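Local coordinates for uncharacterized protein (Legionella longbeachae NSW150, PDB 4JZA) that probably removes the 3-phosphate from phosphatidylinositol 3-phosphate, as a Legionella phosphoinositide phosphatase that would act on lipids of the host cell, at residues A[411-421]-A[459-469]. Residues are numbered along the deposited sequence; the frame is centred on the assembly and turned at random.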
# COMPACT_ATOMS: atom_id res chain seq x y z
N LEU A 411 18.82 -6.01 28.12
CA LEU A 411 18.91 -4.82 27.30
C LEU A 411 18.21 -4.99 25.98
O LEU A 411 18.15 -6.10 25.41
CB LEU A 411 20.35 -4.52 26.96
CG LEU A 411 21.08 -3.51 27.81
CD1 LEU A 411 22.30 -3.12 26.97
CD2 LEU A 411 20.21 -2.31 28.14
N ALA A 412 17.70 -3.87 25.47
CA ALA A 412 16.88 -3.91 24.27
C ALA A 412 17.05 -2.63 23.54
O ALA A 412 16.89 -1.55 24.13
CB ALA A 412 15.44 -4.08 24.63
N ILE A 413 17.32 -2.72 22.25
CA ILE A 413 17.47 -1.51 21.44
C ILE A 413 16.32 -1.36 20.47
O ILE A 413 15.81 -2.35 19.94
CB ILE A 413 18.80 -1.50 20.71
CG1 ILE A 413 19.04 -0.12 20.10
CG2 ILE A 413 18.89 -2.60 19.66
CD1 ILE A 413 20.49 0.13 19.81
N LEU A 414 15.89 -0.11 20.30
CA LEU A 414 14.98 0.29 19.20
C LEU A 414 15.73 1.22 18.27
O LEU A 414 15.80 2.43 18.47
CB LEU A 414 13.75 1.01 19.75
CG LEU A 414 12.48 1.11 18.91
CD1 LEU A 414 11.36 1.83 19.67
CD2 LEU A 414 12.78 1.80 17.61
N GLN A 415 16.35 0.63 17.26
CA GLN A 415 17.19 1.39 16.36
C GLN A 415 16.42 1.79 15.11
O GLN A 415 16.03 0.95 14.33
CB GLN A 415 18.41 0.57 15.97
CG GLN A 415 19.54 1.37 15.36
CD GLN A 415 20.57 0.49 14.72
OE1 GLN A 415 20.26 -0.32 13.86
NE2 GLN A 415 21.81 0.65 15.14
N THR A 416 16.20 3.08 14.94
CA THR A 416 15.44 3.56 13.81
C THR A 416 16.32 4.29 12.82
O THR A 416 17.16 5.09 13.20
CB THR A 416 14.29 4.49 14.23
OG1 THR A 416 14.83 5.68 14.80
CG2 THR A 416 13.41 3.80 15.24
N LEU A 417 16.11 4.01 11.55
CA LEU A 417 16.85 4.66 10.49
C LEU A 417 15.94 5.58 9.71
O LEU A 417 15.57 5.28 8.59
CB LEU A 417 17.47 3.62 9.58
CG LEU A 417 18.37 2.62 10.31
CD1 LEU A 417 18.83 1.50 9.40
CD2 LEU A 417 19.55 3.33 10.94
N ILE A 418 15.56 6.70 10.31
CA ILE A 418 14.69 7.66 9.65
C ILE A 418 15.21 9.08 9.80
O ILE A 418 16.06 9.35 10.63
CB ILE A 418 13.24 7.55 10.17
CG1 ILE A 418 13.10 8.20 11.54
CG2 ILE A 418 12.80 6.11 10.22
CD1 ILE A 418 11.72 8.05 12.12
N SER A 419 14.69 9.98 8.98
CA SER A 419 15.20 11.34 8.93
C SER A 419 14.13 12.40 9.07
O SER A 419 13.61 12.90 8.08
CB SER A 419 15.96 11.55 7.63
OG SER A 419 16.86 10.49 7.40
N PRO A 420 13.82 12.75 10.30
CA PRO A 420 12.86 13.82 10.62
C PRO A 420 13.29 15.11 9.97
O PRO A 420 14.47 15.41 10.01
CB PRO A 420 12.98 13.98 12.13
CG PRO A 420 13.54 12.68 12.58
CD PRO A 420 14.43 12.19 11.50
N ILE A 421 12.36 15.83 9.37
CA ILE A 421 12.64 17.12 8.70
C ILE A 421 11.42 17.99 8.91
O ILE A 421 10.32 17.55 8.58
CB ILE A 421 12.96 16.89 7.20
CG1 ILE A 421 13.30 18.21 6.51
CG2 ILE A 421 11.83 16.19 6.43
CD1 ILE A 421 14.79 18.46 6.45
N GLN A 459 9.47 -1.96 30.82
CA GLN A 459 10.73 -2.34 30.17
C GLN A 459 11.50 -1.10 29.79
O GLN A 459 10.95 -0.12 29.27
CB GLN A 459 10.40 -3.12 28.91
CG GLN A 459 11.53 -3.45 27.98
CD GLN A 459 11.08 -4.46 26.94
OE1 GLN A 459 9.96 -4.39 26.46
NE2 GLN A 459 11.93 -5.43 26.61
N SER A 460 12.78 -1.09 30.06
CA SER A 460 13.51 0.08 29.65
C SER A 460 14.15 -0.27 28.30
O SER A 460 14.63 -1.41 28.08
CB SER A 460 14.48 0.53 30.71
OG SER A 460 15.74 0.40 30.19
N ILE A 461 14.10 0.71 27.39
CA ILE A 461 14.52 0.50 26.00
C ILE A 461 15.50 1.58 25.56
O ILE A 461 15.25 2.79 25.76
CB ILE A 461 13.30 0.52 25.06
CG1 ILE A 461 12.39 -0.68 25.36
CG2 ILE A 461 13.72 0.50 23.58
CD1 ILE A 461 11.00 -0.56 24.74
N LEU A 462 16.60 1.15 24.94
CA LEU A 462 17.54 2.09 24.31
C LEU A 462 17.04 2.52 22.93
O LEU A 462 16.66 1.71 22.10
CB LEU A 462 18.94 1.48 24.22
CG LEU A 462 19.63 1.21 25.56
CD1 LEU A 462 20.81 0.28 25.37
CD2 LEU A 462 20.05 2.54 26.14
N GLN A 463 17.04 3.81 22.71
CA GLN A 463 16.57 4.37 21.47
C GLN A 463 17.65 5.06 20.69
O GLN A 463 18.16 6.05 21.14
CB GLN A 463 15.50 5.42 21.74
CG GLN A 463 14.18 4.78 22.04
CD GLN A 463 13.13 5.76 22.48
OE1 GLN A 463 13.06 6.10 23.67
NE2 GLN A 463 12.25 6.18 21.54
N ASN A 464 17.94 4.60 19.49
CA ASN A 464 18.91 5.30 18.66
C ASN A 464 18.31 5.52 17.31
O ASN A 464 17.75 4.63 16.74
CB ASN A 464 20.21 4.51 18.58
CG ASN A 464 20.84 4.31 19.96
OD1 ASN A 464 20.37 3.51 20.78
ND2 ASN A 464 21.91 5.05 20.22
N ASN A 465 18.39 6.75 16.83
CA ASN A 465 17.95 7.11 15.50
C ASN A 465 19.10 7.67 14.66
O ASN A 465 19.83 8.52 15.14
CB ASN A 465 16.88 8.18 15.54
CG ASN A 465 16.37 8.48 14.18
OD1 ASN A 465 16.57 9.56 13.64
ND2 ASN A 465 15.78 7.49 13.57
N HIS A 466 19.20 7.23 13.40
CA HIS A 466 20.28 7.64 12.51
C HIS A 466 19.77 8.26 11.27
O HIS A 466 19.40 7.57 10.31
CB HIS A 466 21.17 6.48 12.18
CG HIS A 466 21.83 5.93 13.39
ND1 HIS A 466 22.75 6.65 14.12
CD2 HIS A 466 21.65 4.76 14.04
CE1 HIS A 466 23.14 5.92 15.15
NE2 HIS A 466 22.49 4.77 15.12
N PRO A 467 19.71 9.59 11.29
CA PRO A 467 19.22 10.28 10.14
C PRO A 467 20.33 10.30 9.15
O PRO A 467 21.47 10.17 9.55
CB PRO A 467 18.90 11.68 10.68
CG PRO A 467 19.79 11.85 11.86
CD PRO A 467 19.95 10.48 12.43
N TYR A 468 19.99 10.40 7.88
CA TYR A 468 20.99 10.62 6.82
C TYR A 468 20.21 11.19 5.61
O TYR A 468 19.66 10.47 4.78
CB TYR A 468 21.80 9.35 6.48
CG TYR A 468 22.89 9.66 5.48
CD1 TYR A 468 23.85 10.60 5.77
CD2 TYR A 468 22.93 9.04 4.24
CE1 TYR A 468 24.84 10.94 4.87
CE2 TYR A 468 23.93 9.37 3.31
CZ TYR A 468 24.87 10.32 3.64
OH TYR A 468 25.86 10.69 2.80
N ASN A 469 20.14 12.52 5.56
CA ASN A 469 19.27 13.21 4.62
C ASN A 469 19.88 14.57 4.17
O ASN A 469 20.72 15.16 4.87
CB ASN A 469 17.90 13.39 5.27
CG ASN A 469 16.85 13.82 4.27
OD1 ASN A 469 16.85 13.40 3.09
ND2 ASN A 469 15.95 14.73 4.72
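I413 and N464 meet at about a right angle on one face of a parallel pair of strands, 412-416 and 462-465, and they illustrate how a side chain can reach past its bridge partner to the residue two further along the neighbouring strand. With CG1 anti to the backbone N (chi1 -169°), I413 extends its CD1 methyl to 3.5 Å from OD1 of N464. L462, the bridge partner of I413, meets it through CB and sends its CD1 to L411, 3.8 Å from L411 CD2. Farther along this face, Q415 and H466 hold their amide and imidazole planes 77° apart; Q415 NE2 lies at the ring edge, where L417 CD2 also approaches and touches H466 CB at 3.8 Å. E535 joins the two polar groups, since its OE1 is hydrogen-bonded to both Q415 NE2 and H466 NE2, while Q536 takes Q415 OE1 and T477 takes H466 ND1. The opposite face carries L414, whose CB packs 3.9 Å from I461 CG2. Backbone bonds join the strands in the parallel pattern, from L462 N to A412 O through to H466 N and T416 O; the straightest, L414 N to L462 O, spans 2.7 Å. Past the strands, S419 OG sits beside its own backbone N (chi1 -48°) and accepts a 3.2 Å bond from Y468 N, which ties the two chain segments together beyond the paired strands; S419 CB also rests 3.6 Å from CB of N469, at the start of strand 469-470. Helix 441-454, within the connection between the strands, packs on L414 and Q463, completing a beta-alpha-beta crossover, whereas helix 524-542 covers the face of N464 and H466. Strand 462-465 is the outermost strand at this end of the mixed sheet, and strand 412-416 links it to strand 545-549.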